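Local structure of MTH396 protein (Methanothermobacter thermautotrophicus, 1NXH) at residues 63-66 / 67-71; 113-116 / 117-121. The protein is of unknown function but forms a mainly helical homodimer whose subunits are joined by interchain disulfides, and belongs to the EhaM family. All blocks are in the same frame, centred on the assembly; numbering follows the deposited sequence.

Contact 1 (63-66 / 67-71)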
loop_
_atom_site.group_PDB
_atom_site.type_symbol
_atom_site.label_atom_id
_atom_site.label_comp_id
_atom_site.label_asym_id
_atom_site.label_seq_id
_atom_site.Cartn_x
_atom_site.Cartn_y
_atom_site.Cartn_z
ATOM N N ARG A 63 13.320 -3.387 -4.653
ATOM C CA ARG A 63 12.254 -4.375 -4.660
ATOM C C ARG A 63 11.842 -4.701 -3.222
ATOM O O ARG A 63 10.657 -4.715 -2.909
ATOM C CB ARG A 63 12.734 -5.637 -5.406
ATOM C CG ARG A 63 11.867 -6.891 -5.255
ATOM C CD ARG A 63 10.828 -7.073 -6.372
ATOM N NE ARG A 63 10.094 -8.329 -6.193
ATOM C CZ ARG A 63 10.601 -9.538 -6.444
ATOM N NH1 ARG A 63 11.851 -9.664 -6.906
ATOM N NH2 ARG A 63 9.876 -10.631 -6.191
ATOM N N PRO A 64 12.821 -4.931 -2.320
ATOM C CA PRO A 64 12.508 -5.257 -0.920
ATOM C C PRO A 64 11.769 -4.141 -0.188
ATOM O O PRO A 64 10.685 -4.333 0.375
ATOM C CB PRO A 64 13.886 -5.536 -0.321
ATOM C CG PRO A 64 14.786 -4.647 -1.114
ATOM C CD PRO A 64 14.282 -4.866 -2.516
ATOM N N ARG A 65 12.386 -2.968 -0.200
ATOM C CA ARG A 65 11.835 -1.768 0.422
ATOM C C ARG A 65 10.397 -1.525 -0.047
ATOM O O ARG A 65 9.510 -1.254 0.753
ATOM C CB ARG A 65 12.732 -0.584 0.049
ATOM C CG ARG A 65 12.206 0.773 0.411
ATOM C CD ARG A 65 13.310 1.806 0.217
ATOM N NE ARG A 65 13.585 2.148 -1.177
ATOM C CZ ARG A 65 12.709 2.765 -1.971
ATOM N NH1 ARG A 65 11.500 3.100 -1.515
ATOM N NH2 ARG A 65 13.043 3.074 -3.217
ATOM N N CYS A 66 10.174 -1.642 -1.349
ATOM C CA CYS A 66 8.857 -1.408 -1.893
ATOM C C CYS A 66 7.827 -2.440 -1.471
ATOM O O CYS A 66 6.618 -2.152 -1.416
ATOM C CB CYS A 66 8.938 -1.323 -3.409
ATOM S SG CYS A 66 9.578 0.279 -4.011
ATOM N N ILE A 67 8.302 -3.638 -1.161
ATOM C CA ILE A 67 7.398 -4.698 -0.743
ATOM C C ILE A 67 6.977 -4.492 0.699
ATOM O O ILE A 67 5.815 -4.699 1.050
ATOM C CB ILE A 67 8.045 -6.086 -0.878
ATOM C CG1 ILE A 67 8.413 -6.350 -2.348
ATOM C CG2 ILE A 67 7.078 -7.143 -0.336
ATOM C CD1 ILE A 67 9.208 -7.608 -2.582
ATOM N N ARG A 68 7.928 -4.091 1.534
ATOM C CA ARG A 68 7.626 -3.848 2.934
ATOM C C ARG A 68 6.535 -2.815 2.965
ATOM O O ARG A 68 5.530 -2.989 3.650
ATOM C CB ARG A 68 8.840 -3.320 3.682
ATOM C CG ARG A 68 10.044 -4.191 3.511
ATOM C CD ARG A 68 11.035 -3.934 4.588
ATOM N NE ARG A 68 10.424 -4.057 5.906
ATOM C CZ ARG A 68 11.042 -4.634 6.932
ATOM N NH1 ARG A 68 12.267 -5.132 6.761
ATOM N NH2 ARG A 68 10.456 -4.715 8.124
ATOM N N GLU A 69 6.727 -1.739 2.208
ATOM C CA GLU A 69 5.733 -0.680 2.150
ATOM C C GLU A 69 4.353 -1.257 1.858
ATOM O O GLU A 69 3.392 -1.009 2.606
ATOM C CB GLU A 69 6.080 0.332 1.067
ATOM C CG GLU A 69 7.177 1.305 1.432
ATOM C CD GLU A 69 7.238 2.471 0.463
ATOM O OE1 GLU A 69 8.250 3.210 0.486
ATOM O OE2 GLU A 69 6.270 2.650 -0.317
ATOM N N LYS A 70 4.263 -2.029 0.770
ATOM C CA LYS A 70 3.006 -2.653 0.359
ATOM C C LYS A 70 2.449 -3.460 1.539
ATOM O O LYS A 70 1.283 -3.318 1.911
ATOM C CB LYS A 70 3.246 -3.555 -0.871
ATOM C CG LYS A 70 2.034 -3.671 -1.826
ATOM C CD LYS A 70 2.397 -4.318 -3.184
ATOM C CE LYS A 70 1.153 -4.777 -4.024
ATOM N NZ LYS A 70 0.312 -3.686 -4.634
ATOM N N LEU A 71 3.299 -4.281 2.146
ATOM C CA LEU A 71 2.879 -5.098 3.282
ATOM C C LEU A 71 2.326 -4.252 4.414
ATOM O O LEU A 71 1.215 -4.471 4.889
ATOM C CB LEU A 71 4.053 -5.934 3.801
ATOM C CG LEU A 71 4.540 -6.949 2.769
ATOM C CD1 LEU A 71 5.802 -7.637 3.240
ATOM C CD2 LEU A 71 3.414 -7.949 2.506
#
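I67 reaches back along the opening turn of helix 63-74 to lie against the aliphatic part of R63. With CG1 beside the backbone N (chi1 -61°), its chain runs toward the start of the helix, where CD1 comes 3.8 Å from R63 CG. The R63 chain bends at chi2 (94°), and the two side chains pass at a slant. Away from R63, I67 is buried against V103 and L104 of helix 89-104.

C66 holds SG anti to its carbonyl carbon and bonds it to SG of C78 of the second subunit, a disulfide between the chains. Its carbonyl oxygen stays within the helix and accepts a hydrogen bond from K70 N, at 3.2 Å. Next to it, R65 and E69 run side by side in the same direction, one turn apart. Their salt bridge is long, 3.8 Å from R65 NH1 to E69 OE1. The oxygen sits at the guanidinium edge, in its plane, although the carboxylate is turned 55° from that plane. Both side chains also pack on C78 of the second subunit, beside the disulfide. The backbone carries the i to i+4 pattern, with R68 N 3.0 Å from P64 O and E69 N 3.2 Å from R65 O. This is an amphipathic alpha-helix at a disulfide-linked dimer interface, one side in the subunit's core and another against its partner.

Contact 2 (113-116 / 117-121)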
loop_
_atom_site.group_PDB
_atom_site.type_symbol
_atom_site.label_atom_id
_atom_site.label_comp_id
_atom_site.label_asym_id
_atom_site.label_seq_id
_atom_site.Cartn_x
_atom_site.Cartn_y
_atom_site.Cartn_z
ATOM N N LEU A 113 0.773 -12.430 1.082
ATOM C CA LEU A 113 0.036 -11.512 1.940
ATOM C C LEU A 113 -0.936 -12.294 2.827
ATOM O O LEU A 113 -1.112 -11.978 4.008
ATOM C CB LEU A 113 -0.742 -10.505 1.083
ATOM C CG LEU A 113 -1.045 -9.140 1.709
ATOM C CD1 LEU A 113 -1.988 -8.387 0.824
ATOM C CD2 LEU A 113 -1.672 -9.295 3.086
ATOM N N SER A 114 -1.569 -13.313 2.249
ATOM C CA SER A 114 -2.524 -14.136 2.979
ATOM C C SER A 114 -1.852 -14.740 4.195
ATOM O O SER A 114 -2.399 -14.695 5.296
ATOM C CB SER A 114 -3.062 -15.241 2.076
ATOM O OG SER A 114 -3.695 -14.688 0.935
ATOM N N GLU A 115 -0.659 -15.290 3.994
ATOM C CA GLU A 115 0.103 -15.901 5.079
ATOM C C GLU A 115 0.440 -14.843 6.133
ATOM O O GLU A 115 0.467 -15.131 7.337
ATOM C CB GLU A 115 1.394 -16.521 4.530
ATOM C CG GLU A 115 1.576 -17.998 4.857
ATOM C CD GLU A 115 1.615 -18.271 6.353
ATOM O OE1 GLU A 115 2.413 -17.609 7.055
ATOM O OE2 GLU A 115 0.858 -19.149 6.827
ATOM N N GLY A 116 0.698 -13.615 5.677
ATOM C CA GLY A 116 1.027 -12.534 6.597
ATOM C C GLY A 116 -0.189 -12.137 7.421
ATOM O O GLY A 116 -0.078 -11.735 8.595
ATOM N N ARG A 117 -1.352 -12.240 6.775
ATOM C CA ARG A 117 -2.619 -11.934 7.401
ATOM C C ARG A 117 -2.726 -12.943 8.543
ATOM O O ARG A 117 -3.018 -12.588 9.691
ATOM C CB ARG A 117 -3.740 -12.150 6.395
ATOM C CG ARG A 117 -5.052 -11.545 6.793
ATOM C CD ARG A 117 -5.276 -10.286 6.021
ATOM N NE ARG A 117 -5.194 -10.558 4.591
ATOM C CZ ARG A 117 -5.336 -9.642 3.631
ATOM N NH1 ARG A 117 -5.572 -8.363 3.933
ATOM N NH2 ARG A 117 -5.240 -10.012 2.353
ATOM N N ARG A 118 -2.459 -14.206 8.213
ATOM C CA ARG A 118 -2.502 -15.290 9.191
ATOM C C ARG A 118 -1.609 -15.031 10.410
ATOM O O ARG A 118 -2.103 -14.938 11.542
ATOM C CB ARG A 118 -2.106 -16.630 8.537
ATOM C CG ARG A 118 -3.235 -17.307 7.736
ATOM C CD ARG A 118 -3.021 -18.826 7.537
ATOM N NE ARG A 118 -2.040 -19.162 6.496
ATOM C CZ ARG A 118 -2.230 -19.008 5.184
ATOM N NH1 ARG A 118 -3.375 -18.519 4.717
ATOM N NH2 ARG A 118 -1.264 -19.335 4.332
ATOM N N ARG A 119 -0.300 -14.908 10.189
ATOM C CA ARG A 119 0.594 -14.683 11.311
ATOM C C ARG A 119 0.220 -13.418 12.073
ATOM O O ARG A 119 0.512 -13.299 13.257
ATOM C CB ARG A 119 2.048 -14.630 10.852
ATOM C CG ARG A 119 3.000 -15.220 11.909
ATOM C CD ARG A 119 4.412 -15.399 11.372
ATOM N NE ARG A 119 4.388 -15.876 9.988
ATOM C CZ ARG A 119 5.463 -16.241 9.288
ATOM N NH1 ARG A 119 6.670 -16.192 9.838
ATOM N NH2 ARG A 119 5.331 -16.649 8.027
ATOM N N LEU A 120 -0.438 -12.482 11.398
ATOM C CA LEU A 120 -0.869 -11.247 12.041
ATOM C C LEU A 120 -1.933 -11.577 13.064
ATOM O O LEU A 120 -1.775 -11.294 14.253
ATOM C CB LEU A 120 -1.468 -10.273 11.026
ATOM C CG LEU A 120 -2.092 -9.041 11.702
ATOM C CD1 LEU A 120 -1.005 -8.286 12.422
ATOM C CD2 LEU A 120 -2.777 -8.130 10.690
ATOM N N HIS A 121 -3.031 -12.154 12.578
ATOM C CA HIS A 121 -4.149 -12.558 13.431
ATOM C C HIS A 121 -3.581 -13.249 14.651
ATOM O O HIS A 121 -3.997 -13.005 15.786
ATOM C CB HIS A 121 -5.071 -13.528 12.686
ATOM C CG HIS A 121 -5.949 -12.866 11.675
ATOM N ND1 HIS A 121 -6.966 -12.004 12.023
ATOM C CD2 HIS A 121 -5.942 -12.909 10.321
ATOM C CE1 HIS A 121 -7.548 -11.542 10.930
ATOM N NE2 HIS A 121 -6.945 -12.076 9.883
#
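A salt-bridge network on helix 109-124 joins E115 to R118 and R119, spaced three and four residues along the chain, so that one carboxylate serves two guanidinium groups. E115 OE2 takes R118 NE at 2.9 Å, from above the carboxylate plane, while R118 NH2 adds a weak hydrogen bond to the same oxygen. The two side chains cross at about a right angle, with their flat ends turned 67° apart. R118 folds back along the helix to get there, laying one guanidinium face over E115 CA and S114 O.

The other oxygen, E115 OE1, receives R119 NH2 at 3.2 Å, nearly in line with its C-O bond, and the N-H points at it fairly well (156°). A bend at chi2 (-60°) helps to bring the carboxylate between the arginines. R119 has a second acid, E98, at its NH1, so the network continues beyond this helix.

L113 and R117 meet by van der Waals contact instead, a methyl over the flat guanidinium. CD2 of L113 sits 3.7 Å above the R117 guanidinium plane, over its centre, and the arginine also packs on R30 of the second subunit. Along the backbone, R119 N donates to E115 O at 3.0 Å, and L120 N to G116 O at 2.9 Å. Such i to i+3 and i to i+4 acid-base pairing is typical of a charged alpha-helix surface.

How the contacts relate
Contacts 1 and 2 each lie within one helix, 63-74 and 109-124, with centres about 16 Å apart and nearest atoms about 5 Å apart without touching. Contact 1 is the more central, about 6 Å from the chain centre against about 18 Å for contact 2, although each has both buried and solvent-reaching residues. L71 and K70 of the first helix pack on Y109, at the start of the second. The chemistry of the contacts differs too: contact 1 combines buried I67, a disulfide to the second subunit and a long salt bridge, whereas in contact 2 one carboxylate is shared by two arginines. Both reach the second subunit, contact 2 through packing.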